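Long-range contacts in uncharacterized protein SAV2460 (Streptomyces avermitilis, PDB 2QNG), which is of unknown function but belongs to the TerD family and binds two calcium ions, consistent with a calcium-dependent role: residues A[46-54]-A[88-99]; A[113-121]-A[186-195]. All coordinates share one frame; numbering follows the deposited sequence.

Contact 1. Residues A[46-54]-A[88-99]; sequences DPATDLDIV and SKDGKGFGWDEV. With CA (calcium ion), chain C; CA (calcium ion), chain B.
In one of its two conformers, Glu98 reaches from the start of strand 98-102 to strand 51-59 in the facing sheet, where it meets Ile53, Asp52 and a calcium ion. Its CB lies near Ile53 CD1. Glu98 CG, anti to the backbone N (chi1 -173°), runs alongside the isoleucine in the opposite direction, 3.8 Å from Ile53 CD1. The same methyl, Ile53 CD1, lies 3.3 Å from Glu98 O. Glu98 OE1 binds the calcium at 2.6 Å and accepts a hydrogen bond from Ser88 N, on its anti side but tilted from the carboxylate plane. From above that plane the amide of Ile53 is taken, Ile53 N to Glu98 OE2 2.8 Å and fairly straight at 160°; a water links OE2 to Ile53 O. An alanine at Ile53 lacks the branch lying against Glu98 CG and backbone, which would probably open a gap between the sheets and leave the glutamate's methylene arm less confined, though the backbone N-H to OE2 would remain. Asp50 OD1, Leu51 O, Asp52 OD1, Ser88 O and a water complete this site, while Gln121 holds the other oxygen of Asp52. Further along, Asp90 CA approaches Thr49 O at 3.2 Å in a CA-H...O contact, and a water bridges Thr49 N to Asp90 O. The loop within 88-97 carries a second calcium, held by Gly91 O, Gly93 O, both carboxylate oxygens of Asp97, two waters and Trp39 O. Asp97 and Glu98, a classic beta bulge opposite Val37, serve different ions. Three carboxylates converge on the first calcium, so the ion probably offsets their repulsion, and without it this part of the junction would be likely to weaken.

Contact 2. Residues A[113-121]-A[186-195]; sequences RVVVGVVIQ and PATFARVMGG
The guanidinium of Arg113 meets Gly194 O at its edge, while Val115 CG2 sits over the centre of one face, 3.4 Å above the plane. Arg113 NH1 donates to Gly194 O at 2.8 Å (149°), in the carbonyl plane and on a lone pair; NH2 adds a weak bond to the same oxygen and joins a water shared by Met193 O and Gly195 O. Glu164 pairs with NE, and Phe58 makes a cation-pi contact with the group. The ring of Phe189 has Met193 CB over one face, offset toward the rim, and turns its edge to the strand, Phe189 CZ 4.2 Å from Gly117 CA, leaving no room for a CB on Gly117. Val119 CG1 presses obliquely on it, 3.2 Å from Phe189 CD2, and Val119 CG2 lies 4.0 Å from Pro186 CB. Pro186 CG also rests on the Gln121 amide, 3.7 Å from Gln121 OE1; NE2 of that amide is bonded to Asp52. Met193 (selenomethionine) bends at chi3 (-68°) to lay CE 3.5 Å from the backbone Val115 O. Helix 186-192, nearly antiparallel to the strand, is thus held by apolar packing through Pro186 and Phe189, with Met193 just beyond, and by a charge-assisted arginine-to-carbonyl bond at the following turn.

From the N terminus, the chain passes through 46-54 into strand 51-59, and contact 1 closes when it returns at 88-99, after strands 69-71 and 82-86. Strand 111-120 follows strand 98-102, and contact 2 closes only at the C-terminal helix, after four more strands. The two loops are therefore in series, neither nested nor crossed. Contact 1 joins the two facing antiparallel sheets at their calcium-binding end, whereas contact 2 lays the helix on the outer face of one. They meet because strands 51-59 and 111-120 are neighbours in that sheet, where Val54 O pairs with Gly117 N.

Contact 1. Residues A[46-54]-A[88-99]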
loop_
_atom_site.group_PDB
_atom_site.type_symbol
_atom_site.label_atom_id
_atom_site.label_comp_id
_atom_site.label_asym_id
_atom_site.label_seq_id
_atom_site.Cartn_x
_atom_site.Cartn_y
_atom_site.Cartn_z
ATOM N N ASP A 46 -6.239 12.989 21.645
ATOM C CA ASP A 46 -4.958 12.976 20.931
ATOM C C ASP A 46 -5.231 13.120 19.441
ATOM O O ASP A 46 -6.343 12.842 18.986
ATOM C CB ASP A 46 -4.194 11.673 21.148
ATOM C CG ASP A 46 -3.548 11.585 22.500
ATOM O OD1 ASP A 46 -3.776 12.472 23.352
ATOM O OD2 ASP A 46 -2.819 10.593 22.705
ATOM N N PRO A 47 -4.220 13.556 18.671
ATOM C CA PRO A 47 -4.394 13.643 17.227
ATOM C C PRO A 47 -4.765 12.278 16.656
ATOM O O PRO A 47 -4.246 11.254 17.101
ATOM C CB PRO A 47 -3.005 14.078 16.736
ATOM C CG PRO A 47 -2.380 14.730 17.900
ATOM C CD PRO A 47 -2.885 14.023 19.098
ATOM N N ALA A 48 -5.661 12.274 15.685
ATOM C CA ALA A 48 -6.144 11.019 15.102
ATOM C C ALA A 48 -5.026 10.263 14.406
ATOM O O ALA A 48 -4.145 10.877 13.786
ATOM C CB ALA A 48 -7.223 11.304 14.107
ATOM N N THR A 49 -5.093 8.934 14.457
ATOM C CA THR A 49 -4.171 8.089 13.717
ATOM C C THR A 49 -4.831 7.772 12.369
ATOM O O THR A 49 -5.942 7.192 12.344
ATOM C CB THR A 49 -3.917 6.771 14.448
ATOM O OG1 THR A 49 -3.314 7.031 15.714
ATOM C CG2 THR A 49 -3.009 5.883 13.648
ATOM N N ASP A 50 -4.162 8.113 11.259
ATOM C CA ASP A 50 -4.739 7.935 9.927
ATOM C C ASP A 50 -3.681 7.273 9.062
ATOM O O ASP A 50 -2.652 7.877 8.777
ATOM C CB ASP A 50 -5.111 9.324 9.371
ATOM C CG ASP A 50 -5.762 9.261 7.992
ATOM O OD1 ASP A 50 -6.027 8.129 7.480
ATOM O OD2 ASP A 50 -5.993 10.354 7.417
ATOM N N LEU A 51 -3.921 6.020 8.700
ATOM C CA LEU A 51 -3.096 5.299 7.748
ATOM C C LEU A 51 -3.790 5.337 6.402
ATOM O O LEU A 51 -5.030 5.263 6.353
ATOM C CB LEU A 51 -2.876 3.829 8.180
ATOM C CG LEU A 51 -1.806 3.571 9.270
ATOM C CD1 LEU A 51 -1.993 4.393 10.565
ATOM C CD2 LEU A 51 -1.725 2.083 9.583
ATOM N N ASP A 52 -3.003 5.446 5.329
ATOM C CA ASP A 52 -3.562 5.394 3.984
ATOM C C ASP A 52 -2.834 4.347 3.167
ATOM O O ASP A 52 -1.604 4.288 3.180
ATOM C CB ASP A 52 -3.386 6.731 3.265
ATOM C CG ASP A 52 -4.290 7.830 3.814
ATOM O OD1 ASP A 52 -5.327 7.558 4.420
ATOM O OD2 ASP A 52 -3.979 9.012 3.593
ATOM N N ILE A 53 -3.598 3.547 2.410
ATOM C CA ILE A 53 -3.009 2.630 1.432
ATOM C C ILE A 53 -2.739 3.424 0.150
ATOM O O ILE A 53 -3.571 4.240 -0.285
ATOM C CB ILE A 53 -3.959 1.467 1.120
ATOM C CG1 ILE A 53 -4.301 0.694 2.396
ATOM C CG2 ILE A 53 -3.324 0.559 0.086
ATOM C CD1 ILE A 53 -5.364 -0.383 2.183
ATOM N N VAL A 54 -1.568 3.168 -0.430
ATOM C CA VAL A 54 -1.236 3.794 -1.712
ATOM C C VAL A 54 -0.612 2.753 -2.625
ATOM O O VAL A 54 0.113 1.857 -2.184
ATOM C CB VAL A 54 -0.328 5.059 -1.553
ATOM C CG1 VAL A 54 0.902 4.712 -0.808
ATOM C CG2 VAL A 54 0.024 5.661 -2.918
ATOM N N SER A 88 -10.405 4.961 6.058
ATOM C CA SER A 88 -10.695 5.462 7.400
ATOM C C SER A 88 -9.681 6.531 7.718
ATOM O O SER A 88 -8.496 6.375 7.414
ATOM C CB SER A 88 -10.515 4.339 8.417
ATOM O OG SER A 88 -10.716 4.829 9.729
ATOM N N LYS A 89 -10.129 7.603 8.363
ATOM C CA LYS A 89 -9.216 8.669 8.780
ATOM C C LYS A 89 -8.874 8.598 10.250
ATOM O O LYS A 89 -8.169 9.454 10.764
ATOM C CB LYS A 89 -9.760 10.050 8.371
ATOM C CG LYS A 89 -9.881 10.155 6.833
ATOM C CD LYS A 89 -9.883 11.550 6.285
ATOM C CE LYS A 89 -9.977 11.530 4.759
ATOM N NZ LYS A 89 -11.152 10.750 4.231
ATOM N N ASP A 90 -9.358 7.563 10.940
ATOM C CA ASP A 90 -9.135 7.499 12.387
ATOM C C ASP A 90 -9.016 6.094 12.957
ATOM O O ASP A 90 -8.687 5.946 14.121
ATOM C CB ASP A 90 -10.183 8.316 13.159
ATOM C CG ASP A 90 -11.607 7.902 12.817
ATOM O OD1 ASP A 90 -11.804 6.726 12.413
ATOM O OD2 ASP A 90 -12.520 8.760 12.977
ATOM N N GLY A 91 -9.247 5.068 12.131
ATOM C CA GLY A 91 -9.161 3.716 12.630
ATOM C C GLY A 91 -10.372 3.260 13.438
ATOM O O GLY A 91 -10.410 2.112 13.881
ATOM N N LYS A 92 -11.360 4.130 13.623
ATOM C CA LYS A 92 -12.538 3.741 14.423
ATOM C C LYS A 92 -13.357 2.724 13.661
ATOM O O LYS A 92 -13.814 2.997 12.544
ATOM C CB LYS A 92 -13.370 4.970 14.783
ATOM C CG LYS A 92 -12.649 5.830 15.787
ATOM C CD LYS A 92 -13.356 7.171 16.010
ATOM C CE LYS A 92 -12.639 7.983 17.085
ATOM N NZ LYS A 92 -13.282 9.305 17.364
ATOM N N GLY A 93 -13.533 1.550 14.266
ATOM C CA GLY A 93 -14.226 0.478 13.564
ATOM C C GLY A 93 -13.466 -0.821 13.679
ATOM O O GLY A 93 -12.230 -0.835 13.542
ATOM N N PHE A 94 -14.198 -1.891 13.953
ATOM C CA PHE A 94 -13.636 -3.223 14.096
ATOM C C PHE A 94 -13.349 -3.800 12.708
ATOM O O PHE A 94 -14.027 -3.486 11.745
ATOM C CB PHE A 94 -14.689 -4.083 14.836
ATOM C CG PHE A 94 -14.237 -5.482 15.168
ATOM C CD1 PHE A 94 -13.410 -5.726 16.254
ATOM C CD2 PHE A 94 -14.682 -6.559 14.402
ATOM C CE1 PHE A 94 -13.009 -7.044 16.546
ATOM C CE2 PHE A 94 -14.290 -7.858 14.694
ATOM C CZ PHE A 94 -13.452 -8.081 15.751
ATOM N N GLY A 95 -12.355 -4.671 12.608
ATOM C CA GLY A 95 -12.085 -5.296 11.319
ATOM C C GLY A 95 -11.237 -4.405 10.431
ATOM O O GLY A 95 -10.517 -3.528 10.927
ATOM N N TRP A 96 -11.308 -4.631 9.123
ATOM C CA TRP A 96 -10.413 -3.911 8.211
ATOM C C TRP A 96 -10.891 -2.478 8.009
ATOM O O TRP A 96 -12.059 -2.248 7.712
ATOM C CB TRP A 96 -10.308 -4.684 6.895
ATOM C CG TRP A 96 -9.718 -6.045 7.137
ATOM C CD1 TRP A 96 -10.385 -7.237 7.146
ATOM C CD2 TRP A 96 -8.366 -6.339 7.537
ATOM N NE1 TRP A 96 -9.521 -8.246 7.481
ATOM C CE2 TRP A 96 -8.281 -7.731 7.747
ATOM C CE3 TRP A 96 -7.224 -5.565 7.719
ATOM C CZ2 TRP A 96 -7.080 -8.362 8.116
ATOM C CZ3 TRP A 96 -6.038 -6.182 8.105
ATOM C CH2 TRP A 96 -5.980 -7.567 8.299
ATOM N N ASP A 97 -9.994 -1.516 8.226
ATOM C CA ASP A 97 -10.358 -0.102 8.140
ATOM C C ASP A 97 -10.197 0.479 6.744
ATOM O O ASP A 97 -10.948 1.376 6.358
ATOM C CB ASP A 97 -9.523 0.727 9.122
ATOM C CG ASP A 97 -9.765 0.324 10.553
ATOM O OD1 ASP A 97 -10.906 0.503 11.055
ATOM O OD2 ASP A 97 -8.833 -0.164 11.204
ATOM N N GLU A 98 -9.238 -0.035 5.980
ATOM C CA GLU A 98 -9.011 0.489 4.640
ATOM C C GLU A 98 -8.602 -0.675 3.755
ATOM O O GLU A 98 -7.803 -1.522 4.153
ATOM C CB GLU A 98 -7.954 1.598 4.718
ATOM C CG GLU A 98 -7.696 2.384 3.435
ATOM C CD GLU A 98 -7.142 3.792 3.705
ATOM O OE1 GLU A 98 -7.565 4.470 4.677
ATOM O OE2 GLU A 98 -6.294 4.243 2.916
ATOM N N VAL A 99 -9.208 -0.740 2.569
ATOM C CA VAL A 99 -9.061 -1.884 1.681
ATOM C C VAL A 99 -8.873 -1.362 0.272
ATOM O O VAL A 99 -9.599 -0.470 -0.152
ATOM C CB VAL A 99 -10.307 -2.813 1.729
ATOM C CG1 VAL A 99 -10.107 -4.028 0.834
ATOM C CG2 VAL A 99 -10.629 -3.245 3.180
HETATM CA CA CA C . -6.796 6.676 5.855
HETATM CA CA CA B . -9.993 -0.151 13.344
HETATM O O HOH W 1 -7.394 7.818 15.664
HETATM O O HOH W 2 -5.318 6.170 0.488
HETATM O O HOH W 3 -9.584 -2.464 13.240
HETATM O O HOH W 4 -10.129 -0.575 15.689
HETATM O O HOH W 5 -8.202 7.986 4.526
#

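Contact 2. Residues A[113-121]-A[186-195]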
loop_
_atom_site.group_PDB
_atom_site.type_symbol
_atom_site.label_atom_id
_atom_site.label_comp_id
_atom_site.label_asym_id
_atom_site.label_seq_id
_atom_site.Cartn_x
_atom_site.Cartn_y
_atom_site.Cartn_z
ATOM N N ARG A 113 5.228 -3.311 -13.331
ATOM C CA ARG A 113 5.471 -3.420 -11.903
ATOM C C ARG A 113 4.495 -2.549 -11.148
ATOM O O ARG A 113 4.119 -1.477 -11.611
ATOM C CB ARG A 113 6.914 -3.010 -11.597
ATOM C CG ARG A 113 7.318 -3.042 -10.126
ATOM C CD ARG A 113 8.868 -2.971 -9.986
ATOM N NE ARG A 113 9.302 -2.900 -8.590
ATOM C CZ ARG A 113 9.605 -1.768 -7.957
ATOM N NH1 ARG A 113 9.538 -0.603 -8.589
ATOM N NH2 ARG A 113 10.004 -1.817 -6.689
ATOM N N VAL A 114 4.047 -3.068 -10.005
ATOM C CA VAL A 114 3.157 -2.332 -9.103
ATOM C C VAL A 114 3.729 -2.465 -7.704
ATOM O O VAL A 114 4.093 -3.571 -7.283
ATOM C CB VAL A 114 1.722 -2.928 -9.120
ATOM C CG1 VAL A 114 0.796 -2.172 -8.126
ATOM C CG2 VAL A 114 1.155 -2.845 -10.511
ATOM N N VAL A 115 3.794 -1.340 -6.987
ATOM C CA VAL A 115 4.234 -1.333 -5.601
ATOM C C VAL A 115 3.079 -0.856 -4.739
ATOM O O VAL A 115 2.390 0.094 -5.092
ATOM C CB VAL A 115 5.473 -0.413 -5.388
ATOM C CG1 VAL A 115 5.913 -0.433 -3.920
ATOM C CG2 VAL A 115 6.630 -0.922 -6.266
ATOM N N VAL A 116 2.848 -1.539 -3.629
ATOM C CA VAL A 116 1.847 -1.103 -2.670
ATOM C C VAL A 116 2.506 -0.672 -1.367
ATOM O O VAL A 116 3.569 -1.174 -1.012
ATOM C CB VAL A 116 0.784 -2.204 -2.395
ATOM C CG1 VAL A 116 -0.101 -2.370 -3.590
ATOM C CG2 VAL A 116 1.428 -3.539 -2.055
ATOM N N GLY A 117 1.886 0.279 -0.684
ATOM C CA GLY A 117 2.457 0.801 0.557
ATOM C C GLY A 117 1.408 1.351 1.474
ATOM O O GLY A 117 0.226 1.461 1.104
ATOM N N VAL A 118 1.864 1.708 2.680
ATOM C CA VAL A 118 1.005 2.253 3.703
ATOM C C VAL A 118 1.741 3.455 4.275
ATOM O O VAL A 118 2.901 3.328 4.695
ATOM C CB VAL A 118 0.716 1.222 4.818
ATOM C CG1 VAL A 118 -0.104 1.830 5.953
ATOM C CG2 VAL A 118 0.015 -0.012 4.238
ATOM N N VAL A 119 1.071 4.613 4.279
ATOM C CA VAL A 119 1.626 5.804 4.910
ATOM C C VAL A 119 0.862 6.147 6.170
ATOM O O VAL A 119 -0.355 5.939 6.226
ATOM C CB VAL A 119 1.600 7.019 3.949
ATOM C CG1 VAL A 119 2.386 6.721 2.705
ATOM C CG2 VAL A 119 0.160 7.438 3.572
ATOM N N ILE A 120 1.564 6.710 7.150
ATOM C CA ILE A 120 0.921 7.272 8.309
ATOM C C ILE A 120 0.889 8.772 8.092
ATOM O O ILE A 120 1.927 9.394 7.834
ATOM C CB ILE A 120 1.707 6.985 9.581
ATOM C CG1 ILE A 120 1.904 5.479 9.781
ATOM C CG2 ILE A 120 1.005 7.644 10.794
ATOM C CD1 ILE A 120 2.964 5.147 10.793
ATOM N N GLN A 121 -0.301 9.364 8.151
ATOM C CA GLN A 121 -0.388 10.824 8.010
ATOM C C GLN A 121 0.368 11.500 9.154
ATOM O O GLN A 121 0.287 11.063 10.304
ATOM C CB GLN A 121 -1.842 11.290 8.016
ATOM C CG GLN A 121 -2.582 10.903 6.723
ATOM C CD GLN A 121 -2.117 11.702 5.500
ATOM O OE1 GLN A 121 -1.590 12.812 5.631
ATOM N NE2 GLN A 121 -2.279 11.126 4.322
ATOM N N PRO A 186 3.615 11.526 3.459
ATOM C CA PRO A 186 2.857 10.872 2.370
ATOM C C PRO A 186 3.173 11.342 0.959
ATOM O O PRO A 186 3.318 10.511 0.056
ATOM C CB PRO A 186 1.402 11.178 2.742
ATOM C CG PRO A 186 1.446 11.198 4.251
ATOM C CD PRO A 186 2.718 11.978 4.540
ATOM N N ALA A 187 3.293 12.654 0.771
ATOM C CA ALA A 187 3.542 13.174 -0.576
ATOM C C ALA A 187 4.898 12.748 -1.136
ATOM O O ALA A 187 5.018 12.393 -2.324
ATOM C CB ALA A 187 3.399 14.663 -0.601
ATOM N N THR A 188 5.909 12.766 -0.280
ATOM C CA THR A 188 7.230 12.354 -0.699
ATOM C C THR A 188 7.269 10.847 -0.968
ATOM O O THR A 188 7.801 10.413 -1.992
ATOM C CB THR A 188 8.295 12.760 0.335
ATOM O OG1 THR A 188 8.238 14.176 0.530
ATOM C CG2 THR A 188 9.685 12.355 -0.106
ATOM N N PHE A 189 6.685 10.072 -0.054
ATOM C CA PHE A 189 6.642 8.628 -0.203
ATOM C C PHE A 189 6.056 8.232 -1.554
ATOM O O PHE A 189 6.595 7.347 -2.232
ATOM C CB PHE A 189 5.811 8.020 0.921
ATOM C CG PHE A 189 5.680 6.531 0.836
ATOM C CD1 PHE A 189 6.729 5.704 1.201
ATOM C CD2 PHE A 189 4.496 5.957 0.403
ATOM C CE1 PHE A 189 6.594 4.322 1.126
ATOM C CE2 PHE A 189 4.354 4.574 0.366
ATOM C CZ PHE A 189 5.387 3.769 0.745
ATOM N N ALA A 190 4.958 8.880 -1.949
ATOM C CA ALA A 190 4.304 8.527 -3.208
ATOM C C ALA A 190 5.216 8.692 -4.410
ATOM O O ALA A 190 5.048 8.016 -5.423
ATOM C CB ALA A 190 2.998 9.290 -3.404
ATOM N N ARG A 191 6.201 9.586 -4.300
ATOM C CA ARG A 191 7.096 9.840 -5.429
ATOM C C ARG A 191 8.270 8.882 -5.457
ATOM O O ARG A 191 8.854 8.651 -6.523
ATOM C CB ARG A 191 7.647 11.275 -5.407
ATOM C CG ARG A 191 6.607 12.378 -5.360
ATOM C CD ARG A 191 5.543 12.290 -6.429
ATOM N NE ARG A 191 6.060 12.184 -7.791
ATOM C CZ ARG A 191 5.400 11.610 -8.802
ATOM N NH1 ARG A 191 4.179 11.113 -8.606
ATOM N NH2 ARG A 191 5.951 11.561 -10.009
ATOM N N VAL A 192 8.653 8.365 -4.284
ATOM C CA VAL A 192 9.895 7.581 -4.162
ATOM C C VAL A 192 9.668 6.095 -3.903
ATOM O O VAL A 192 10.621 5.305 -3.890
ATOM C CB VAL A 192 10.869 8.183 -3.106
ATOM C CG1 VAL A 192 11.212 9.617 -3.463
ATOM C CG2 VAL A 192 10.291 8.077 -1.676
HETATM N N MSE A 193 8.401 5.703 -3.723
HETATM C CA MSE A 193 8.107 4.329 -3.306
HETATM C C MSE A 193 8.487 3.235 -4.318
HETATM O O MSE A 193 8.486 2.051 -3.971
HETATM C CB MSE A 193 6.617 4.168 -2.911
HETATM C CG MSE A 193 5.661 4.432 -4.070
HETATM SE SE MSE A 193 3.799 4.530 -3.529
HETATM C CE MSE A 193 3.585 2.661 -3.033
ATOM N N GLY A 194 8.798 3.613 -5.551
ATOM C CA GLY A 194 9.230 2.647 -6.548
ATOM C C GLY A 194 10.693 2.252 -6.521
ATOM O O GLY A 194 11.090 1.357 -7.271
ATOM N N GLY A 195 11.494 2.884 -5.656
ATOM C CA GLY A 195 12.941 2.610 -5.635
ATOM C C GLY A 195 13.283 1.147 -5.401
ATOM O O GLY A 195 12.652 0.482 -4.588
HETATM O O HOH W 6 10.072 -0.118 -4.095
#